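Local coordinates for TENA/THI-4 protein, Domain of Unknown Function with a Heme Oxygenase-like Fold (Shewanella denitrificans OS217, PDB 3DDE) that is of unknown function but adopts an all-helical heme oxygenase-like fold and may be an oxidoreductase, at residues A[19-24]-A[209-214]; A[40-45]-A[96-101]; A[47-52]-A[90-95]; A[60-65]-A[71-76]; A[188-191]-A[195-198]. One frame throughout, in Å; residues are numbered along the deposited sequence. Where two conformers were deposited one is given.

How the contacts relate
Contacts 2 and 3 both join helix 38-52 to helix 88-97, contact 2 through the turn that follows it; their centres lie 9 Å apart, and they touch where Met45 CE meets Ala91 CB at 3.5 Å. Contact 1, between the helices near the two chain termini, reaches the same region through Ile213, which packs on Glu47 and Tyr51, and through Leu214, which packs on Tyr44. At the other end of the bundle, contacts 4 and 5 have centres 15 Å apart and meet through Tyr73 and Val189. Contact 4 lies about 34 Å from contact 2, centre to centre. The five are packing contacts of the helical framework, and no established active site is known to tie them together.

Contact 1 of 5, residues A[19-24]-A[209-214]; sequences DSILTN and LTARIL
Ile21 lays its longer branch over the methyl group of Ala211, with CD1 and CG1 both 3.9 Å from Ala211 CB. Its other branch, CG2, meets Leu214 CD1 at 3.9 Å. A single β-branched side chain therefore straddles two residues three apart, one turn of helix 193-223, and serves both with separate branches. The first torsion explains the division: CG2 stands anti to the backbone N and CG1 lies beside that nitrogen (chi1 -65°), while chi2 extends CD1 further across the alanine.

The residue types suit this approach. At Ala211 the side chain is one methyl, small enough for the CA atoms of Ile21 and Ala211 to come within 6.7 Å. Leu214 supplies a longer arm, which crosses the isoleucine at about a right angle and touches it with CD1. The patch is small and partly exposed, and it is wholly apolar, with no hydrogen bond between the segments.

Round helix 7-24 from this patch, the exposed Thr23 is tied to its own helix. Thr23 OG1 donates to Asp19 O at 2.7 Å, while Thr23 N reaches the same oxygen from the opposite face of the carbonyl plane. One carbonyl thus holds two donors of the last turn.

Helix 26-32 adjoins the contact, with Phe27 against Leu214 and Ile28 against Leu22. Helix 193-223 also packs Thr210 on Leu117 of helix 112-126 and Ile213 on Glu47 and Tyr51 of helix 38-52. The contact lies near the surface, with helix 7-24 against the side of helix 193-223 that carries Ala211 and Leu214.

Contact 2 of 5, residues A[40-45]-A[96-101]; sequences LYAIYM and ASIGFD
Ile98 reaches from the turn that ends helix 88-97 to the side of helix 38-52; both helices belong to the heme oxygenase-like bundle. From CB, the CG1 branch starts in the crowded position between the backbone N and the carbonyl carbon (chi1 60°). An extended chi2 then carries the tip, CD1, over to Tyr41, where it meets CD2 at 3.6 Å, at the ring edge and near the ring plane. The same methyl group lies more loosely against Ala42 CB. Elsewhere Ile98 packs on Leu160 of a loop.

Isoleucine suits the place: its longer branch puts a methyl at the aromatic edge, and β-branching limits how it can turn. Tyr41 is well fixed to receive it: Met45 CG sits 3.5 Å above one face of the ring, offset toward the rim, and the hydroxyl hydrogen-bonds to Ser164 O.

Gly99 follows with left-handed backbone angles (phi 87°), at which a CB would press against the preceding carbonyl oxygen; glycine avoids that clash. Its N donates to Ala96 O at 3.2 Å, closing the last turn. The chain is thereby brought round so that Phe100 also faces helix 38-52.

There Ala42, with a single methyl, lets the ring come close: Ala42 CB approaches obliquely, 3.6 Å from Phe100 CE2 and 3.7 Å from Phe100 CD2.

Contact 3 of 5, residues A[47-52]-A[90-95]; sequences ETYHYT and MALSDI
Tyr49 and Ala91 mark the close approach of helices 38-52 and 88-97 within the heme oxygenase-like bundle. Their CA atoms are only 5.6 Å apart, a spacing that the small alanine permits, and Tyr49 CB meets Ala91 CB at 4.2 Å. Next to them Tyr49 and Leu92 lie side by side, pointing the same way. With CG anti to the backbone N in both (chi1 159° in Tyr49), ring and isobutyl group run out together toward helix 102-106, where each packs on Leu106. The touch runs from the ring, at Tyr49 CD1, to the root of the leucine, Leu92 CB, at 4.2 Å, obliquely to the ring.

Beyond this pair the fit is looser. Ile95 and Thr48 point across but stay short of touching the facing segment, and Phe167 of helix 166-189 packs on Thr48 and Thr52. Farther round helix 88-97 lie the partly exposed Met90, a selenomethionine, and Ser93, a polar residue in keeping with that side.

Thr52, which is buried, satisfies its hydroxyl locally: Thr52 OG1 donates to Thr48 O at 2.8 Å, standing 38° above the carbonyl plane, with Thr52 N on the opposite face.

Contact 4 of 5, residues A[60-65]-A[71-76]; sequences ALVGIM and GKYLSF
One side-chain contact and one close approach to the backbone join Val62 and Gly63 to Tyr73 and Leu74. The side-chain contact belongs to Val62, whose CG1, anti to the backbone N (chi1 179°), is directed at the far end of the tyrosine. It packs on Tyr73 CZ at 4.0 Å, oblique to the ring, with the hydroxyl oxygen, Tyr73 OH, beside it at 3.6 Å. The two side chains cross at about a right angle, and a compact valine fits beside the long flat group.

The approach to the backbone is made by Leu74. Its CD1 rests 3.3 Å from Gly63 O and 3.7 Å from Gly63 CA, a tight fit against the main chain. Glycine suits this place because a CB would point toward the facing helix and fall only 3.3 Å from Leu74 CD1. Without one, the CA atoms of Gly63 and Leu74 approach to 5.2 Å.

Polar needs are met outside the pair. Tyr73 OH hydrogen-bonds to Pro130 O, so the hydroxyl that leans on Val62 is satisfied, while the tyrosine side chain packs on Met185 and Val189 of helix 166-189. Between the two segments there is no hydrogen bond.

Contacts with other subunits lie nearby: Ile64 packs on Ile64 of the third subunit and Met65 on Met65 of the fourth. Helices 55-65 and 71-84, joined by a short loop and running in roughly opposite directions, form an alpha-helical hairpin within the all-helical bundle of the heme oxygenase-like fold.

Contact 5 of 5, residues A[188-191]-A[195-198]; sequences EVCK and DVDS
The backbone leaves helix 166-189 at Cys190, whose psi of 104° swings the chain out of the helical path and brings its CA within 5.3 Å of that of Asp195, in the first turn of helix 193-223. This turn sets the amide of Lys191 facing the Asp195 carboxylate. Lys191 N donates to Asp195 OD2 at 3.1 Å, with an N-H...O angle of 157°, and OD2 accepts with its anti lone pair, the one away from the other oxygen. Asp195 CG lies beside its backbone N (chi1 -66°), which turns the carboxylate back toward the preceding turn.

Both carboxylate oxygens are used. OD1 accepts from Asn129 ND2, and OD2 also takes a weak bond from Thr192 N. An acidic residue suits this start of a helix, where amide groups gather and the helix dipole would probably favour a negative charge. Replacing the aspartate by an alanine is likely to leave the Lys191 amide and Asn129 ND2 without their carboxylate partners and the turn freer to move.

Apolar contact completes the junction. Asp195 CB packs 4.0 Å from Cys190 CA, and Cys190 CB touches Val196 CG2 at 4.1 Å; the compact cysteine suits the close approach of the two backbones, and Ile4 also packs on it. The exposed Lys191 brings its CB near the carboxylate, but its end leads away from the facing segment. One turn on, Ser198 OG donates to Asp195 O at 2.7 Å.

The short connection makes an alpha-helical hairpin of the last two long helices of the heme oxygenase-like bundle, with Asp195 bonding back to the connecting residues.

Contact 1 of 5, residues A[19-24]-A[209-214]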
# COMPACT_ATOMS: atom_id res chain seq x y z
N ASP A 19 -24.23 25.66 -7.77
CA ASP A 19 -25.28 26.61 -7.42
C ASP A 19 -25.50 26.64 -5.90
O ASP A 19 -25.62 27.70 -5.29
CB ASP A 19 -26.58 26.21 -8.12
CG ASP A 19 -27.72 27.12 -7.76
OD1 ASP A 19 -27.48 28.32 -7.52
OD2 ASP A 19 -28.86 26.62 -7.72
N SER A 20 -25.57 25.46 -5.31
CA SER A 20 -25.77 25.33 -3.88
C SER A 20 -24.57 25.86 -3.08
O SER A 20 -24.74 26.62 -2.13
CB SER A 20 -26.02 23.86 -3.54
OG SER A 20 -25.98 23.65 -2.15
N ILE A 21 -23.37 25.45 -3.49
CA ILE A 21 -22.12 25.86 -2.83
C ILE A 21 -21.93 27.38 -2.85
O ILE A 21 -21.58 27.98 -1.83
CB ILE A 21 -20.90 25.19 -3.52
CG1 ILE A 21 -20.93 23.67 -3.32
CG2 ILE A 21 -19.58 25.72 -2.95
CD1 ILE A 21 -19.92 22.90 -4.19
N LEU A 22 -22.20 28.00 -4.01
CA LEU A 22 -22.02 29.43 -4.17
C LEU A 22 -23.12 30.24 -3.47
O LEU A 22 -22.87 31.34 -2.99
CB LEU A 22 -21.89 29.79 -5.68
CG LEU A 22 -20.73 29.06 -6.42
CD1 LEU A 22 -20.65 29.43 -7.91
CD2 LEU A 22 -19.37 29.30 -5.75
N THR A 23 -24.32 29.66 -3.37
CA THR A 23 -25.43 30.32 -2.70
C THR A 23 -25.31 30.23 -1.17
O THR A 23 -25.79 31.10 -0.46
CB THR A 23 -26.81 29.68 -3.09
OG1 THR A 23 -27.05 29.82 -4.49
CG2 THR A 23 -27.96 30.33 -2.33
N ASN A 24 -24.67 29.18 -0.67
CA ASN A 24 -24.60 28.96 0.78
C ASN A 24 -23.27 29.24 1.48
O ASN A 24 -23.26 29.39 2.70
CB ASN A 24 -25.06 27.52 1.07
CG ASN A 24 -26.57 27.35 0.90
OD1 ASN A 24 -27.36 28.14 1.42
ND2 ASN A 24 -26.98 26.30 0.19
N LEU A 209 -16.79 17.31 -0.41
CA LEU A 209 -15.64 17.42 0.49
C LEU A 209 -14.79 18.67 0.24
O LEU A 209 -14.26 19.26 1.18
CB LEU A 209 -14.79 16.16 0.43
CG LEU A 209 -15.42 14.87 0.98
CD1 LEU A 209 -14.34 13.81 1.01
CD2 LEU A 209 -16.06 15.05 2.38
N THR A 210 -14.67 19.08 -1.02
CA THR A 210 -13.95 20.29 -1.37
C THR A 210 -14.72 21.51 -0.82
O THR A 210 -14.12 22.44 -0.34
CB THR A 210 -13.73 20.42 -2.90
OG1 THR A 210 -13.09 19.24 -3.40
CG2 THR A 210 -12.87 21.63 -3.24
N ALA A 211 -16.05 21.47 -0.86
CA ALA A 211 -16.87 22.56 -0.31
C ALA A 211 -16.67 22.72 1.19
O ALA A 211 -16.69 23.83 1.69
CB ALA A 211 -18.34 22.36 -0.65
N ARG A 212 -16.46 21.61 1.92
CA ARG A 212 -16.22 21.66 3.36
C ARG A 212 -14.92 22.40 3.68
O ARG A 212 -14.76 22.89 4.79
CB ARG A 212 -16.18 20.27 3.99
CG ARG A 212 -17.47 19.43 3.84
CD ARG A 212 -17.68 18.55 5.08
NE ARG A 212 -16.43 17.91 5.32
CZ ARG A 212 -15.86 17.62 6.49
NH1 ARG A 212 -16.43 17.88 7.64
NH2 ARG A 212 -14.66 17.07 6.45
N ILE A 213 -13.98 22.44 2.74
CA ILE A 213 -12.72 23.16 2.93
C ILE A 213 -13.01 24.66 3.07
O ILE A 213 -12.44 25.33 3.92
CB ILE A 213 -11.72 22.88 1.77
CG1 ILE A 213 -11.30 21.39 1.77
CG2 ILE A 213 -10.50 23.76 1.88
CD1 ILE A 213 -10.27 21.01 0.67
N LEU A 214 -13.93 25.18 2.25
CA LEU A 214 -14.37 26.58 2.32
C LEU A 214 -14.93 26.94 3.71
O LEU A 214 -14.72 28.05 4.22
CB LEU A 214 -15.45 26.83 1.27
CG LEU A 214 -15.05 26.78 -0.21
CD1 LEU A 214 -16.29 26.86 -1.13
CD2 LEU A 214 -14.09 27.91 -0.50

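Contact 2 of 5, residues A[40-45]-A[96-101]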
# COMPACT_ATOMS: atom_id res chain seq x y z
N LEU A 40 -7.39 36.22 3.98
CA LEU A 40 -8.41 35.27 3.52
C LEU A 40 -7.91 34.47 2.31
O LEU A 40 -8.05 33.26 2.25
CB LEU A 40 -9.71 35.98 3.16
CG LEU A 40 -10.87 35.10 2.67
CD1 LEU A 40 -11.25 34.10 3.76
CD2 LEU A 40 -12.07 35.93 2.26
N TYR A 41 -7.31 35.17 1.35
CA TYR A 41 -6.80 34.54 0.14
C TYR A 41 -5.67 33.55 0.48
O TYR A 41 -5.63 32.45 -0.06
CB TYR A 41 -6.38 35.62 -0.86
CG TYR A 41 -5.85 35.09 -2.17
CD1 TYR A 41 -6.66 34.30 -3.00
CD2 TYR A 41 -4.57 35.41 -2.61
CE1 TYR A 41 -6.18 33.80 -4.21
CE2 TYR A 41 -4.09 34.93 -3.82
CZ TYR A 41 -4.90 34.13 -4.62
OH TYR A 41 -4.42 33.65 -5.82
N ALA A 42 -4.80 33.94 1.40
CA ALA A 42 -3.70 33.08 1.84
C ALA A 42 -4.20 31.81 2.54
O ALA A 42 -3.76 30.71 2.22
CB ALA A 42 -2.78 33.84 2.78
N ILE A 43 -5.11 31.97 3.50
CA ILE A 43 -5.68 30.83 4.24
C ILE A 43 -6.23 29.80 3.25
O ILE A 43 -5.90 28.61 3.33
CB ILE A 43 -6.81 31.28 5.19
CG1 ILE A 43 -6.23 32.05 6.38
CG2 ILE A 43 -7.63 30.07 5.67
CD1 ILE A 43 -7.26 32.77 7.24
N TYR A 44 -7.03 30.28 2.31
CA TYR A 44 -7.57 29.45 1.26
C TYR A 44 -6.52 28.84 0.30
O TYR A 44 -6.65 27.68 -0.07
CB TYR A 44 -8.62 30.21 0.46
CG TYR A 44 -8.97 29.49 -0.82
CD1 TYR A 44 -9.91 28.45 -0.85
CD2 TYR A 44 -8.34 29.84 -2.01
CE1 TYR A 44 -10.20 27.80 -2.04
CE2 TYR A 44 -8.61 29.20 -3.18
CZ TYR A 44 -9.54 28.20 -3.21
OH TYR A 44 -9.75 27.63 -4.43
N MSE A 45 -5.52 29.62 -0.14
CA MSE A 45 -4.49 29.11 -1.06
C MSE A 45 -3.60 28.08 -0.37
O MSE A 45 -3.06 27.16 -1.01
CB MSE A 45 -3.65 30.25 -1.67
CG MSE A 45 -4.36 31.18 -2.67
SE MSE A 45 -5.21 30.23 -4.29
CE MSE A 45 -3.61 29.21 -4.89
N ALA A 96 3.39 33.67 -1.90
CA ALA A 96 4.61 34.48 -1.79
C ALA A 96 4.45 35.83 -2.51
O ALA A 96 4.98 36.86 -2.07
CB ALA A 96 5.79 33.70 -2.36
N SER A 97 3.68 35.81 -3.60
CA SER A 97 3.43 37.01 -4.40
C SER A 97 2.60 38.07 -3.68
O SER A 97 2.64 39.23 -4.09
CB SER A 97 2.76 36.63 -5.74
OG SER A 97 3.72 35.84 -6.59
N ILE A 98 1.84 37.69 -2.65
CA ILE A 98 1.07 38.67 -1.86
C ILE A 98 1.75 39.02 -0.52
O ILE A 98 1.10 39.52 0.41
CB ILE A 98 -0.41 38.30 -1.68
CG1 ILE A 98 -0.57 36.97 -0.95
CG2 ILE A 98 -1.09 38.27 -3.04
CD1 ILE A 98 -1.98 36.72 -0.51
N GLY A 99 3.06 38.78 -0.45
CA GLY A 99 3.88 39.17 0.70
C GLY A 99 3.99 38.24 1.89
O GLY A 99 4.46 38.68 2.95
N PHE A 100 3.58 36.98 1.75
CA PHE A 100 3.68 36.00 2.85
C PHE A 100 4.84 35.01 2.66
O PHE A 100 5.32 34.79 1.55
CB PHE A 100 2.37 35.22 3.06
CG PHE A 100 1.20 36.09 3.43
CD1 PHE A 100 1.19 36.81 4.62
CD2 PHE A 100 0.11 36.19 2.58
CE1 PHE A 100 0.12 37.62 4.96
CE2 PHE A 100 -0.98 37.00 2.92
CZ PHE A 100 -0.97 37.71 4.11
N ASP A 101 5.23 34.40 3.77
CA ASP A 101 6.36 33.49 3.85
C ASP A 101 6.02 32.07 3.38
O ASP A 101 5.13 31.43 3.92
CB ASP A 101 6.83 33.47 5.33
CG ASP A 101 8.24 32.95 5.51
OD1 ASP A 101 8.69 32.10 4.71
OD2 ASP A 101 8.91 33.40 6.48

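Contact 3 of 5, residues A[47-52]-A[90-95]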
# COMPACT_ATOMS: atom_id res chain seq x y z
N GLU A 47 -4.67 25.84 1.87
CA GLU A 47 -5.36 24.55 1.83
C GLU A 47 -5.36 23.95 0.43
O GLU A 47 -5.32 22.73 0.26
CB GLU A 47 -6.80 24.62 2.36
CG GLU A 47 -6.88 25.02 3.81
CD GLU A 47 -5.91 24.23 4.67
OE1 GLU A 47 -6.09 23.00 4.77
OE2 GLU A 47 -4.97 24.86 5.22
N THR A 48 -5.42 24.82 -0.58
CA THR A 48 -5.35 24.36 -1.96
C THR A 48 -4.00 23.71 -2.19
O THR A 48 -3.92 22.66 -2.84
CB THR A 48 -5.58 25.51 -2.94
OG1 THR A 48 -6.90 26.03 -2.72
CG2 THR A 48 -5.48 25.03 -4.39
N TYR A 49 -2.96 24.33 -1.63
CA TYR A 49 -1.60 23.82 -1.71
C TYR A 49 -1.51 22.43 -1.11
O TYR A 49 -0.90 21.54 -1.71
CB TYR A 49 -0.61 24.76 -1.01
CG TYR A 49 0.68 24.07 -0.62
CD1 TYR A 49 1.75 23.96 -1.50
CD2 TYR A 49 0.82 23.51 0.65
CE1 TYR A 49 2.92 23.30 -1.13
CE2 TYR A 49 1.97 22.86 1.04
CZ TYR A 49 3.01 22.75 0.16
OH TYR A 49 4.14 22.08 0.59
N HIS A 50 -2.12 22.26 0.07
CA HIS A 50 -2.11 20.98 0.79
C HIS A 50 -2.71 19.82 0.02
O HIS A 50 -2.10 18.77 -0.05
CB HIS A 50 -2.79 21.10 2.15
CG HIS A 50 -1.98 21.84 3.16
ND1 HIS A 50 -0.66 21.55 3.40
CD2 HIS A 50 -2.32 22.83 4.02
CE1 HIS A 50 -0.21 22.34 4.36
NE2 HIS A 50 -1.19 23.13 4.75
N TYR A 51 -3.90 19.97 -0.55
CA TYR A 51 -4.49 18.86 -1.29
C TYR A 51 -3.92 18.70 -2.71
O TYR A 51 -3.79 17.59 -3.21
CB TYR A 51 -6.02 18.94 -1.27
CG TYR A 51 -6.70 19.88 -2.26
CD1 TYR A 51 -6.88 19.51 -3.59
CD2 TYR A 51 -7.28 21.07 -1.83
CE1 TYR A 51 -7.53 20.31 -4.48
CE2 TYR A 51 -7.96 21.90 -2.72
CZ TYR A 51 -8.08 21.52 -4.05
OH TYR A 51 -8.73 22.33 -4.96
N THR A 52 -3.56 19.81 -3.35
CA THR A 52 -3.01 19.77 -4.70
C THR A 52 -1.70 18.98 -4.73
O THR A 52 -1.37 18.34 -5.71
CB THR A 52 -2.84 21.22 -5.27
OG1 THR A 52 -4.14 21.76 -5.47
CG2 THR A 52 -2.12 21.23 -6.60
N MSE A 90 2.71 26.35 -7.71
CA MSE A 90 2.03 27.54 -8.24
C MSE A 90 1.18 28.22 -7.17
O MSE A 90 1.07 29.44 -7.14
CB MSE A 90 1.15 27.20 -9.45
CG MSE A 90 1.89 26.52 -10.60
SE MSE A 90 0.77 26.35 -12.19
CE MSE A 90 0.89 28.20 -12.86
N ALA A 91 0.57 27.43 -6.29
CA ALA A 91 -0.24 27.98 -5.19
C ALA A 91 0.69 28.63 -4.16
O ALA A 91 0.39 29.70 -3.63
CB ALA A 91 -1.06 26.90 -4.55
N LEU A 92 1.82 27.98 -3.91
CA LEU A 92 2.80 28.47 -2.95
C LEU A 92 3.46 29.76 -3.48
O LEU A 92 3.81 30.63 -2.71
CB LEU A 92 3.84 27.38 -2.65
CG LEU A 92 4.78 27.61 -1.47
CD1 LEU A 92 3.99 27.69 -0.17
CD2 LEU A 92 5.83 26.49 -1.41
N SER A 93 3.60 29.85 -4.80
CA SER A 93 4.13 31.03 -5.48
C SER A 93 3.16 32.21 -5.37
O SER A 93 3.58 33.34 -5.19
CB SER A 93 4.41 30.70 -6.96
OG SER A 93 4.90 31.84 -7.66
N ASP A 94 1.86 31.93 -5.48
CA ASP A 94 0.84 32.97 -5.34
C ASP A 94 0.83 33.54 -3.92
O ASP A 94 0.63 34.75 -3.74
CB ASP A 94 -0.54 32.39 -5.66
CG ASP A 94 -0.71 32.00 -7.12
OD1 ASP A 94 0.05 32.51 -7.97
OD2 ASP A 94 -1.63 31.19 -7.40
N ILE A 95 1.04 32.68 -2.92
CA ILE A 95 1.06 33.10 -1.52
C ILE A 95 2.26 34.00 -1.26
O ILE A 95 2.16 34.98 -0.52
CB ILE A 95 1.05 31.87 -0.55
CG1 ILE A 95 -0.31 31.15 -0.61
CG2 ILE A 95 1.33 32.31 0.90
CD1 ILE A 95 -0.33 29.77 0.06

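Contact 4 of 5, residues A[60-65]-A[71-76]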
# COMPACT_ATOMS: atom_id res chain seq x y z
N ALA A 60 -1.43 8.69 -10.11
CA ALA A 60 -0.51 7.61 -10.47
C ALA A 60 -0.92 6.30 -9.78
O ALA A 60 -0.76 5.22 -10.33
CB ALA A 60 0.96 7.98 -10.13
N LEU A 61 -1.50 6.41 -8.59
CA LEU A 61 -1.92 5.24 -7.82
C LEU A 61 -3.00 4.39 -8.51
O LEU A 61 -2.99 3.16 -8.40
CB LEU A 61 -2.35 5.68 -6.42
CG LEU A 61 -2.51 4.64 -5.31
CD1 LEU A 61 -1.26 3.76 -5.15
CD2 LEU A 61 -2.86 5.36 -4.01
N VAL A 62 -3.92 5.04 -9.23
CA VAL A 62 -4.94 4.32 -10.00
C VAL A 62 -4.26 3.31 -10.95
O VAL A 62 -4.71 2.16 -11.10
CB VAL A 62 -5.82 5.28 -10.85
CG1 VAL A 62 -6.87 4.48 -11.68
CG2 VAL A 62 -6.48 6.38 -9.98
N GLY A 63 -3.19 3.76 -11.60
CA GLY A 63 -2.44 2.92 -12.56
C GLY A 63 -1.67 1.77 -11.93
O GLY A 63 -1.45 0.74 -12.55
N ILE A 64 -1.25 1.95 -10.68
CA ILE A 64 -0.55 0.91 -9.95
C ILE A 64 -1.50 -0.12 -9.35
O ILE A 64 -1.21 -1.31 -9.39
CB ILE A 64 0.33 1.53 -8.84
CG1 ILE A 64 1.39 2.43 -9.47
CG2 ILE A 64 0.98 0.44 -8.00
CD1 ILE A 64 1.81 3.54 -8.57
N MSE A 65 -2.63 0.34 -8.80
CA MSE A 65 -3.60 -0.54 -8.11
C MSE A 65 -4.70 -1.13 -9.00
O MSE A 65 -5.24 -2.19 -8.68
CB MSE A 65 -4.29 0.22 -6.99
CG MSE A 65 -3.36 0.72 -5.95
SE MSE A 65 -2.37 -0.63 -5.08
CE MSE A 65 -3.82 -1.41 -4.02
N GLY A 71 -5.29 -0.26 -22.01
CA GLY A 71 -3.97 0.32 -22.27
C GLY A 71 -3.93 1.84 -22.22
O GLY A 71 -3.03 2.44 -21.63
N LYS A 72 -4.94 2.44 -22.85
CA LYS A 72 -5.04 3.89 -22.93
C LYS A 72 -5.24 4.52 -21.55
O LYS A 72 -4.74 5.61 -21.28
CB LYS A 72 -6.17 4.31 -23.87
CG LYS A 72 -6.00 3.84 -25.29
N TYR A 73 -5.97 3.82 -20.68
CA TYR A 73 -6.23 4.31 -19.33
C TYR A 73 -4.99 4.26 -18.44
O TYR A 73 -4.74 5.19 -17.70
CB TYR A 73 -7.44 3.60 -18.69
CG TYR A 73 -7.93 4.22 -17.40
CD1 TYR A 73 -7.99 5.61 -17.24
CD2 TYR A 73 -8.40 3.44 -16.36
CE1 TYR A 73 -8.44 6.17 -16.08
CE2 TYR A 73 -8.86 4.00 -15.19
CZ TYR A 73 -8.88 5.38 -15.06
OH TYR A 73 -9.32 5.96 -13.89
N LEU A 74 -4.18 3.21 -18.54
CA LEU A 74 -2.94 3.14 -17.76
C LEU A 74 -2.01 4.28 -18.19
O LEU A 74 -1.43 4.95 -17.33
CB LEU A 74 -2.22 1.80 -17.94
CG LEU A 74 -0.87 1.60 -17.22
CD1 LEU A 74 -1.06 1.46 -15.70
CD2 LEU A 74 -0.17 0.39 -17.80
N SER A 75 -1.86 4.49 -19.50
CA SER A 75 -1.03 5.60 -20.00
C SER A 75 -1.55 6.93 -19.49
O SER A 75 -0.78 7.79 -19.05
CB SER A 75 -0.98 5.65 -21.52
OG SER A 75 -0.14 4.66 -22.05
N PHE A 76 -2.87 7.10 -19.56
CA PHE A 76 -3.53 8.31 -19.09
C PHE A 76 -3.16 8.64 -17.63
O PHE A 76 -2.84 9.79 -17.31
CB PHE A 76 -5.07 8.18 -19.25
CG PHE A 76 -5.85 9.30 -18.62
CD1 PHE A 76 -6.12 9.29 -17.25
CD2 PHE A 76 -6.33 10.35 -19.38
CE1 PHE A 76 -6.83 10.32 -16.65
CE2 PHE A 76 -7.04 11.39 -18.80
CZ PHE A 76 -7.29 11.38 -17.44

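Contact 5 of 5, residues A[188-191]-A[195-198]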
# COMPACT_ATOMS: atom_id res chain seq x y z
N GLU A 188 -14.30 6.21 -23.15
CA GLU A 188 -13.51 5.01 -23.44
C GLU A 188 -13.57 3.92 -22.35
O GLU A 188 -13.70 2.74 -22.67
CB GLU A 188 -12.04 5.41 -23.71
CG GLU A 188 -10.97 4.29 -23.60
CD GLU A 188 -11.11 3.17 -24.63
OE1 GLU A 188 -11.84 3.34 -25.64
OE2 GLU A 188 -10.44 2.13 -24.43
N VAL A 189 -13.49 4.33 -21.09
CA VAL A 189 -13.44 3.35 -19.99
C VAL A 189 -14.80 2.96 -19.37
O VAL A 189 -14.87 1.94 -18.69
CB VAL A 189 -12.45 3.80 -18.87
CG1 VAL A 189 -11.06 3.97 -19.46
CG2 VAL A 189 -12.92 5.08 -18.18
N CYS A 190 -15.85 3.74 -19.59
CA CYS A 190 -17.18 3.40 -19.05
C CYS A 190 -17.93 2.42 -19.97
O CYS A 190 -18.46 2.81 -21.01
CB CYS A 190 -18.01 4.65 -18.82
SG CYS A 190 -17.41 5.70 -17.48
N LYS A 191 -17.97 1.16 -19.56
CA LYS A 191 -18.61 0.09 -20.32
C LYS A 191 -19.99 -0.31 -19.78
O LYS A 191 -20.87 -0.72 -20.55
CB LYS A 191 -17.71 -1.15 -20.30
CG LYS A 191 -16.27 -0.89 -20.77
CD LYS A 191 -16.24 -0.43 -22.21
CE LYS A 191 -14.83 -0.37 -22.77
NZ LYS A 191 -14.86 -0.02 -24.22
N ASP A 195 -19.97 1.33 -13.88
CA ASP A 195 -18.79 2.17 -14.10
C ASP A 195 -19.20 3.64 -14.00
O ASP A 195 -18.53 4.43 -13.33
CB ASP A 195 -18.14 1.89 -15.47
CG ASP A 195 -17.55 0.49 -15.58
OD1 ASP A 195 -17.26 -0.13 -14.54
OD2 ASP A 195 -17.36 0.02 -16.72
N VAL A 196 -20.30 3.99 -14.66
CA VAL A 196 -20.82 5.37 -14.63
C VAL A 196 -21.21 5.80 -13.21
O VAL A 196 -20.93 6.92 -12.79
CB VAL A 196 -22.04 5.53 -15.55
CG1 VAL A 196 -22.71 6.88 -15.32
CG2 VAL A 196 -21.63 5.35 -17.01
N ASP A 197 -21.88 4.91 -12.49
CA ASP A 197 -22.33 5.18 -11.13
C ASP A 197 -21.16 5.47 -10.21
O ASP A 197 -21.27 6.34 -9.34
CB ASP A 197 -23.14 4.00 -10.59
CG ASP A 197 -24.51 3.86 -11.27
OD1 ASP A 197 -24.99 4.82 -11.92
OD2 ASP A 197 -25.11 2.78 -11.12
N SER A 198 -20.05 4.76 -10.38
CA SER A 198 -18.86 4.99 -9.53
C SER A 198 -18.23 6.37 -9.83
O SER A 198 -17.70 7.05 -8.91
CB SER A 198 -17.82 3.87 -9.72
OG SER A 198 -17.23 3.89 -11.01